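Local coordinates for protein chitinase A (Cycas revoluta, PDB 4MNK) that probably hydrolyses chitin as a family 18 glycosidase and binds N-acetylglucosamine units in its substrate cleft, at residues 113-118 / 136-141; 282-287 / 291-296. All coordinates share one frame; numbering follows the deposited sequence.

Interaction 1: 113-118 / 136-141; sequences HGLDLD and SELTAA. With NAG (2-acetamido-2-deoxy-beta-D-glucopyranose), chain B.
Leu-138, on the helix 125-149, sets its two methyls against the tips of Leu-115 and Leu-117 of the strand 114-119, tying together the first two elements of a beta-alpha-beta unit of the TIM barrel. Its two methyls are divided between the two neighbours. CD1 of Leu-138 meets CD1 of Leu-115 at 4.2 Å, while its CD2 faces CD1 of Leu-117 at 4.1 Å. With Leu-117 the approach is tip to tip: both chains reach out from their backbones and touch through their last carbons. The torsions explain this. Leu-138 holds CG anti to the backbone N (chi1 -175°), which carries the fork away from the helix, and Leu-117 has CG beside its own N and anti to the carbonyl carbon (chi1 -53°). No hydrogen bond crosses here, and the wide backbone spacing, 9.8 Å from CA of Leu-115 to CA of Leu-138, is bridged wholly by apolar side chains. Ser-103 of the helix 93-110 and Leu-156 of the next strand also touch both Leu-115 and Leu-138, so the contact is buried.

Asp-116 and Asp-118 turn to the other side of the strand, into the barrel. There Asp-116 is held by Ser-74 and Thr-157, and Asp-118, which shares the sugar pocket with Glu-120 in the Asp-x-Asp-x-Glu signature of the family, looks toward the bound glycan. The acetamido N2 of the N-acetylglucosamine donates to OD1 of Asp-118 at 3.2 Å, nearly straight at 166°.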
ATOM      1  N   HIS A 113     -15.986  -3.478  -6.176  1.00  6.29           N
ATOM      2  CA  HIS A 113     -16.076  -2.591  -7.338  1.00  6.77           C
ATOM      3  C   HIS A 113     -14.813  -2.605  -8.187  1.00  6.63           C
ATOM      4  O   HIS A 113     -14.750  -1.949  -9.226  1.00  6.94           O
ATOM      5  CB  HIS A 113     -16.378  -1.156  -6.904  1.00  7.34           C
ATOM      6  CG  HIS A 113     -17.565  -1.035  -6.004  1.00  8.96           C
ATOM      7  ND1 HIS A 113     -18.845  -0.846  -6.475  1.00 11.65           N
ATOM      8  CD2 HIS A 113     -17.660  -1.072  -4.655  1.00  9.85           C
ATOM      9  CE1 HIS A 113     -19.680  -0.777  -5.453  1.00 11.95           C
ATOM     10  NE2 HIS A 113     -18.985  -0.915  -4.337  1.00 12.19           N
ATOM     11  N   GLY A 114     -13.801  -3.345  -7.752  1.00  6.25           N
ATOM     12  CA  GLY A 114     -12.552  -3.379  -8.484  1.00  6.38           C
ATOM     13  C   GLY A 114     -11.570  -4.414  -7.997  1.00  6.06           C
ATOM     14  O   GLY A 114     -11.797  -5.086  -6.985  1.00  5.99           O
ATOM     15  N   LEU A 115     -10.475  -4.517  -8.747  1.00  6.16           N
ATOM     16  CA  LEU A 115      -9.386  -5.445  -8.502  1.00  6.32           C
ATOM     17  C   LEU A 115      -8.091  -4.678  -8.359  1.00  6.32           C
ATOM     18  O   LEU A 115      -7.879  -3.658  -9.021  1.00  6.41           O
ATOM     19  CB  LEU A 115      -9.239  -6.408  -9.683  1.00  6.75           C
ATOM     20  CG  LEU A 115     -10.336  -7.451  -9.885  1.00  7.16           C
ATOM     21  CD1 LEU A 115     -10.210  -8.106 -11.253  1.00  8.21           C
ATOM     22  CD2 LEU A 115     -10.300  -8.493  -8.774  1.00  8.28           C
ATOM     23  N   ASP A 116      -7.217  -5.192  -7.503  1.00  6.49           N
ATOM     24  CA  ASP A 116      -5.883  -4.652  -7.338  1.00  6.52           C
ATOM     25  C   ASP A 116      -4.880  -5.791  -7.412  1.00  6.45           C
ATOM     26  O   ASP A 116      -5.155  -6.894  -6.931  1.00  6.53           O
ATOM     27  CB  ASP A 116      -5.769  -3.929  -5.996  1.00  6.85           C
ATOM     28  CG  ASP A 116      -4.374  -3.395  -5.727  1.00  7.05           C
ATOM     29  OD1 ASP A 116      -3.992  -2.371  -6.331  1.00  6.96           O
ATOM     30  OD2 ASP A 116      -3.661  -3.996  -4.897  1.00  8.46           O
ATOM     31  N   LEU A 117      -3.729  -5.522  -8.019  1.00  6.69           N
ATOM     32  CA  LEU A 117      -2.632  -6.483  -8.049  1.00  7.02           C
ATOM     33  C   LEU A 117      -1.491  -5.981  -7.181  1.00  6.90           C
ATOM     34  O   LEU A 117      -1.007  -4.865  -7.377  1.00  6.88           O
ATOM     35  CB  LEU A 117      -2.141  -6.699  -9.483  1.00  7.42           C
ATOM     36  CG  LEU A 117      -3.197  -7.066 -10.529  1.00  8.07           C
ATOM     37  CD1 LEU A 117      -2.559  -7.169 -11.903  1.00  9.59           C
ATOM     38  CD2 LEU A 117      -3.908  -8.363 -10.170  1.00  9.49           C
ATOM     39  N   ASP A 118      -1.080  -6.795  -6.213  1.00  6.98           N
ATOM     40  CA  ASP A 118       0.071  -6.470  -5.380  1.00  7.37           C
ATOM     41  C   ASP A 118       1.183  -7.480  -5.645  1.00  7.16           C
ATOM     42  O   ASP A 118       1.216  -8.564  -5.057  1.00  7.26           O
ATOM     43  CB  ASP A 118      -0.320  -6.426  -3.896  1.00  7.68           C
ATOM     44  CG  ASP A 118       0.802  -5.905  -3.005  1.00  8.81           C
ATOM     45  OD1 ASP A 118       0.587  -5.807  -1.779  1.00 11.55           O
ATOM     46  OD2 ASP A 118       1.899  -5.597  -3.521  1.00  9.13           O
ATOM     47  N   SER A 136      -2.417  -6.512 -19.596  1.00  7.23           N
ATOM     48  CA  SER A 136      -3.095  -6.171 -20.846  1.00  7.45           C
ATOM     49  C   SER A 136      -4.329  -7.054 -21.045  1.00  7.41           C
ATOM     50  O   SER A 136      -5.403  -6.566 -21.411  1.00  7.61           O
ATOM     51  CB  SER A 136      -2.144  -6.296 -22.035  1.00  7.46           C
ATOM     52  OG  SER A 136      -2.782  -5.886 -23.232  1.00  8.54           O
ATOM     53  N   GLU A 137      -4.172  -8.350 -20.785  1.00  7.50           N
ATOM     54  CA  GLU A 137      -5.272  -9.308 -20.887  1.00  7.64           C
ATOM     55  C   GLU A 137      -6.367  -9.027 -19.855  1.00  7.34           C
ATOM     56  O   GLU A 137      -7.559  -9.140 -20.155  1.00  7.32           O
ATOM     57  CB  GLU A 137      -4.740 -10.741 -20.771  1.00  7.97           C
ATOM     58  CG  GLU A 137      -3.927 -11.178 -21.999  1.00  9.77           C
ATOM     59  CD  GLU A 137      -2.936 -12.308 -21.727  1.00 11.79           C
ATOM     60  OE1 GLU A 137      -2.991 -12.936 -20.652  1.00 13.30           O
ATOM     61  OE2 GLU A 137      -2.093 -12.571 -22.613  1.00 13.48           O
ATOM     62  N   LEU A 138      -5.962  -8.636 -18.651  1.00  7.28           N
ATOM     63  CA  LEU A 138      -6.915  -8.307 -17.594  1.00  7.37           C
ATOM     64  C   LEU A 138      -7.737  -7.058 -17.940  1.00  7.39           C
ATOM     65  O   LEU A 138      -8.958  -7.050 -17.782  1.00  7.44           O
ATOM     66  CB  LEU A 138      -6.195  -8.144 -16.251  1.00  7.43           C
ATOM     67  CG  LEU A 138      -7.054  -7.908 -15.005  1.00  7.86           C
ATOM     68  CD1 LEU A 138      -8.130  -8.983 -14.823  1.00  8.68           C
ATOM     69  CD2 LEU A 138      -6.156  -7.843 -13.784  1.00  8.73           C
ATOM     70  N   THR A 139      -7.066  -6.020 -18.431  1.00  7.73           N
ATOM     71  CA  THR A 139      -7.744  -4.797 -18.874  1.00  8.04           C
ATOM     72  C   THR A 139      -8.822  -5.100 -19.922  1.00  8.31           C
ATOM     73  O   THR A 139      -9.957  -4.634 -19.805  1.00  8.33           O
ATOM     74  CB  THR A 139      -6.736  -3.764 -19.428  1.00  8.16           C
ATOM     75  OG1 THR A 139      -5.819  -3.390 -18.394  1.00  8.14           O
ATOM     76  CG2 THR A 139      -7.448  -2.513 -19.940  1.00  8.21           C
ATOM     77  N   ALA A 140      -8.463  -5.892 -20.931  1.00  8.65           N
ATOM     78  CA  ALA A 140      -9.391  -6.266 -22.001  1.00  9.18           C
ATOM     79  C   ALA A 140     -10.588  -7.056 -21.473  1.00  9.26           C
ATOM     80  O   ALA A 140     -11.732  -6.795 -21.849  1.00  9.42           O
ATOM     81  CB  ALA A 140      -8.666  -7.054 -23.086  1.00  9.63           C
ATOM     82  N   ALA A 141     -10.324  -8.015 -20.591  1.00  9.15           N
ATOM     83  CA  ALA A 141     -11.391  -8.844 -20.039  1.00  9.07           C
ATOM     84  C   ALA A 141     -12.325  -8.044 -19.127  1.00  8.99           C
ATOM     85  O   ALA A 141     -13.526  -8.309 -19.081  1.00  9.19           O
ATOM     86  CB  ALA A 141     -10.818 -10.038 -19.312  1.00  9.15           C
TER
HETATM   87  C1  NAG B   1       4.170  -3.556   1.541  1.00 17.47           C
HETATM   88  C2  NAG B   1       2.965  -4.485   1.334  1.00 17.03           C
HETATM   89  C3  NAG B   1       2.302  -4.851   2.664  1.00 17.19           C
HETATM   90  C4  NAG B   1       3.303  -5.193   3.771  1.00 17.47           C
HETATM   91  C5  NAG B   1       4.421  -4.145   3.816  1.00 18.03           C
HETATM   92  C6  NAG B   1       5.481  -4.430   4.881  1.00 19.13           C
HETATM   93  C7  NAG B   1       1.387  -2.717   0.552  1.00 15.59           C
HETATM   94  C8  NAG B   1       0.371  -2.360  -0.494  1.00 15.10           C
HETATM   95  N2  NAG B   1       1.962  -3.922   0.431  1.00 15.94           N
HETATM   96  O1  NAG B   1       4.883  -3.430   0.331  1.00 17.89           O
HETATM   97  O3  NAG B   1       1.401  -5.922   2.466  1.00 17.75           O
HETATM   98  O4  NAG B   1       2.610  -5.217   5.000  1.00 16.78           O
HETATM   99  O5  NAG B   1       5.033  -4.066   2.543  1.00 17.79           O
HETATM  100  O6  NAG B   1       6.124  -5.659   4.625  1.00 20.32           O
HETATM  101  O7  NAG B   1       1.644  -1.910   1.448  1.00 15.13           O

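Interaction 2: 282-287 / 291-296; sequences AREVFD and VSAYAY
The carbonyl O of Asp-287 is approached by two successive amides: N of Ser-292 donates to it at 3.2 Å, and N of Val-291 makes a weak, strongly bent bond at 2.9 Å. In return, N of Asp-287 gives a good bond to O of Ser-292 at 2.8 Å. Two residues facing one make this a G1 beta bulge, and Val-291, at the first bulge position, has a positive phi of 60°, as such bulges usually do. Farther along, the strands pair regularly through Val-285 with Tyr-294 and Arg-283 with Tyr-296; the shortest rung runs from N of Val-285 to O of Tyr-294, 2.7 Å.

One face of the hairpin carries two tyrosine rings, each covered by its cross-strand partner. Tyr-294 has CG between its backbone N and carbonyl carbon (chi1 59°), which swings the ring across to Val-285, whose CB sits over the ring face 3.8 Å from the centroid in a CH-pi contact. Arg-283 runs beside Tyr-296 in the same direction, CB over the ring and CD 3.3 Å from the OH, its guanidinium plane turned 37° from the ring. CG2 of Val-285 meets the edge of the Tyr-296 ring. A water in the plane of the Tyr-294 ring lies 2.9 Å from its OH and donates to OD1 of Asp-287 at 2.7 Å, while OD2 is bonded to Thr-290. Were Tyr-294 an alanine, Val-285 would probably lose its covering ring, Trp-301 its stacking partner and the water one of its two partners here.

On the reverse face, Glu-284 reaches Tyr-304 and Phe-286 packs on the helix 307-319. The whole is a bulged antiparallel hairpin of the alpha+beta insertion domain found in class V chitinases.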
ATOM      1  N   ALA A 282       7.621   7.479  26.218  1.00  8.41           N
ATOM      2  CA  ALA A 282       8.499   7.772  25.083  1.00  8.48           C
ATOM      3  C   ALA A 282       8.367   9.233  24.668  1.00  8.68           C
ATOM      4  O   ALA A 282       7.287   9.817  24.769  1.00  8.97           O
ATOM      5  CB  ALA A 282       8.192   6.863  23.917  1.00  8.44           C
ATOM      6  N   ARG A 283       9.470   9.818  24.206  1.00  8.87           N
ATOM      7  CA  ARG A 283       9.466  11.198  23.737  1.00  9.30           C
ATOM      8  C   ARG A 283       9.279  11.242  22.228  1.00  8.91           C
ATOM      9  O   ARG A 283      10.041  10.619  21.486  1.00  8.94           O
ATOM     10  CB  ARG A 283      10.766  11.912  24.122  1.00  9.61           C
ATOM     11  CG  ARG A 283      10.793  13.393  23.742  1.00 11.96           C
ATOM     12  CD  ARG A 283      12.096  14.072  24.146  1.00 15.18           C
ATOM     13  NE  ARG A 283      12.307  14.072  25.595  1.00 18.16           N
ATOM     14  CZ  ARG A 283      11.864  15.012  26.428  1.00 19.70           C
ATOM     15  NH1 ARG A 283      11.169  16.049  25.972  1.00 20.64           N
ATOM     16  NH2 ARG A 283      12.116  14.913  27.726  1.00 20.34           N
ATOM     17  N   GLU A 284       8.266  11.982  21.783  1.00  8.86           N
ATOM     18  CA  GLU A 284       8.023  12.194  20.362  1.00  8.97           C
ATOM     19  C   GLU A 284       8.789  13.411  19.862  1.00  9.08           C
ATOM     20  O   GLU A 284       8.807  14.461  20.512  1.00  9.51           O
ATOM     21  CB  GLU A 284       6.529  12.375  20.079  1.00  9.07           C
ATOM     22  CG  GLU A 284       6.228  12.768  18.635  1.00  9.85           C
ATOM     23  CD  GLU A 284       4.754  12.758  18.313  1.00 10.67           C
ATOM     24  OE1 GLU A 284       4.338  11.900  17.508  1.00 10.42           O
ATOM     25  OE2 GLU A 284       4.014  13.602  18.859  1.00 12.24           O
ATOM     26  N   VAL A 285       9.410  13.257  18.696  1.00  8.91           N
ATOM     27  CA  VAL A 285      10.131  14.333  18.032  1.00  9.01           C
ATOM     28  C   VAL A 285       9.637  14.436  16.595  1.00  8.56           C
ATOM     29  O   VAL A 285       9.505  13.425  15.903  1.00  8.54           O
ATOM     30  CB  VAL A 285      11.660  14.079  18.032  1.00  9.23           C
ATOM     31  CG1 VAL A 285      12.408  15.240  17.382  1.00  9.93           C
ATOM     32  CG2 VAL A 285      12.173  13.848  19.446  1.00  9.96           C
ATOM     33  N   PHE A 286       9.346  15.656  16.150  1.00  8.38           N
ATOM     34  CA  PHE A 286       9.064  15.890  14.745  1.00  8.21           C
ATOM     35  C   PHE A 286      10.356  16.277  14.045  1.00  8.38           C
ATOM     36  O   PHE A 286      11.086  17.150  14.517  1.00  8.76           O
ATOM     37  CB  PHE A 286       8.008  16.982  14.556  1.00  8.12           C
ATOM     38  CG  PHE A 286       7.773  17.351  13.116  1.00  8.06           C
ATOM     39  CD1 PHE A 286       8.275  18.540  12.600  1.00  8.20           C
ATOM     40  CD2 PHE A 286       7.058  16.504  12.273  1.00  8.45           C
ATOM     41  CE1 PHE A 286       8.065  18.884  11.271  1.00  8.26           C
ATOM     42  CE2 PHE A 286       6.848  16.836  10.942  1.00  8.51           C
ATOM     43  CZ  PHE A 286       7.352  18.031  10.438  1.00  8.60           C
ATOM     44  N   ASP A 287      10.640  15.611  12.930  1.00  8.49           N
ATOM     45  CA  ASP A 287      11.829  15.914  12.148  1.00  8.68           C
ATOM     46  C   ASP A 287      11.463  16.675  10.883  1.00  8.63           C
ATOM     47  O   ASP A 287      10.978  16.091   9.910  1.00  8.71           O
ATOM     48  CB  ASP A 287      12.595  14.639  11.795  1.00  8.86           C
ATOM     49  CG  ASP A 287      13.958  14.936  11.218  1.00  9.37           C
ATOM     50  OD1 ASP A 287      14.809  15.460  11.968  1.00  9.93           O
ATOM     51  OD2 ASP A 287      14.176  14.660  10.021  1.00  9.57           O
ATOM     52  N   VAL A 291      10.425  15.425   7.126  1.00  8.41           N
ATOM     53  CA  VAL A 291       8.960  15.440   7.260  1.00  8.12           C
ATOM     54  C   VAL A 291       8.506  14.075   7.788  1.00  7.95           C
ATOM     55  O   VAL A 291       7.932  13.252   7.063  1.00  8.23           O
ATOM     56  CB  VAL A 291       8.228  15.852   5.949  1.00  8.07           C
ATOM     57  CG1 VAL A 291       6.739  16.021   6.196  1.00  8.68           C
ATOM     58  CG2 VAL A 291       8.819  17.144   5.378  1.00  8.60           C
ATOM     59  N   SER A 292       8.808  13.842   9.061  1.00  7.70           N
ATOM     60  CA  SER A 292       8.554  12.565   9.708  1.00  7.57           C
ATOM     61  C   SER A 292       8.599  12.752  11.215  1.00  7.43           C
ATOM     62  O   SER A 292       8.918  13.836  11.706  1.00  7.60           O
ATOM     63  CB  SER A 292       9.602  11.532   9.285  1.00  7.69           C
ATOM     64  OG  SER A 292      10.843  11.770   9.922  1.00  8.10           O
ATOM     65  N   ALA A 293       8.281  11.689  11.944  1.00  7.26           N
ATOM     66  CA  ALA A 293       8.365  11.700  13.393  1.00  7.06           C
ATOM     67  C   ALA A 293       9.184  10.521  13.881  1.00  7.01           C
ATOM     68  O   ALA A 293       9.346   9.520  13.176  1.00  6.72           O
ATOM     69  CB  ALA A 293       6.973  11.659  14.007  1.00  7.44           C
ATOM     70  N   TYR A 294       9.706  10.650  15.091  1.00  7.18           N
ATOM     71  CA  TYR A 294      10.266   9.510  15.786  1.00  7.29           C
ATOM     72  C   TYR A 294       9.998   9.608  17.274  1.00  7.12           C
ATOM     73  O   TYR A 294       9.697  10.685  17.792  1.00  7.24           O
ATOM     74  CB  TYR A 294      11.755   9.307  15.473  1.00  7.53           C
ATOM     75  CG  TYR A 294      12.692  10.448  15.809  1.00  8.44           C
ATOM     76  CD1 TYR A 294      13.371  10.483  17.027  1.00  9.11           C
ATOM     77  CD2 TYR A 294      12.946  11.462  14.885  1.00  9.24           C
ATOM     78  CE1 TYR A 294      14.260  11.518  17.329  1.00 10.14           C
ATOM     79  CE2 TYR A 294      13.831  12.501  15.177  1.00 10.33           C
ATOM     80  CZ  TYR A 294      14.481  12.521  16.398  1.00 10.60           C
ATOM     81  OH  TYR A 294      15.354  13.547  16.684  1.00 12.55           O
ATOM     82  N   ALA A 295      10.075   8.469  17.950  1.00  7.01           N
ATOM     83  CA  ALA A 295       9.859   8.413  19.385  1.00  7.20           C
ATOM     84  C   ALA A 295      10.829   7.422  19.992  1.00  7.27           C
ATOM     85  O   ALA A 295      11.161   6.408  19.376  1.00  7.22           O
ATOM     86  CB  ALA A 295       8.422   8.028  19.700  1.00  7.38           C
ATOM     87  N   TYR A 296      11.292   7.720  21.201  1.00  7.40           N
ATOM     88  CA  TYR A 296      12.265   6.863  21.860  1.00  7.61           C
ATOM     89  C   TYR A 296      12.042   6.799  23.362  1.00  7.67           C
ATOM     90  O   TYR A 296      11.567   7.755  23.975  1.00  7.18           O
ATOM     91  CB  TYR A 296      13.697   7.320  21.542  1.00  8.12           C
ATOM     92  CG  TYR A 296      14.020   8.714  22.037  1.00  9.11           C
ATOM     93  CD1 TYR A 296      13.813   9.829  21.223  1.00 10.36           C
ATOM     94  CD2 TYR A 296      14.518   8.920  23.324  1.00 10.20           C
ATOM     95  CE1 TYR A 296      14.101  11.113  21.676  1.00 11.56           C
ATOM     96  CE2 TYR A 296      14.804  10.199  23.788  1.00 11.64           C
ATOM     97  CZ  TYR A 296      14.593  11.287  22.960  1.00 11.96           C
ATOM     98  OH  TYR A 296      14.884  12.552  23.419  1.00 13.70           O
TER
HETATM   99  O   HOH W   1      15.050  15.655  14.660  1.00 18.79           O

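Interaction 1 comes first along the chain and is complete long before interaction 2 begins. They lie on opposite sides of the chain's centre, with centres 39 Å apart and nearest atoms about 22 Å apart, so neither touches the other. The first belongs to the parallel barrel, joining the strand 114-119 to the helix that follows it. The second is a hairpin inserted between the barrel strands 234-247 and 324-328; it connects back through the strand 300-304, which pairs with both 292-297 and 234-247. Interaction 1 thus packs the outer layer behind a strand that contributes to the sugar pocket, whereas interaction 2 builds part of the added domain beside the barrel.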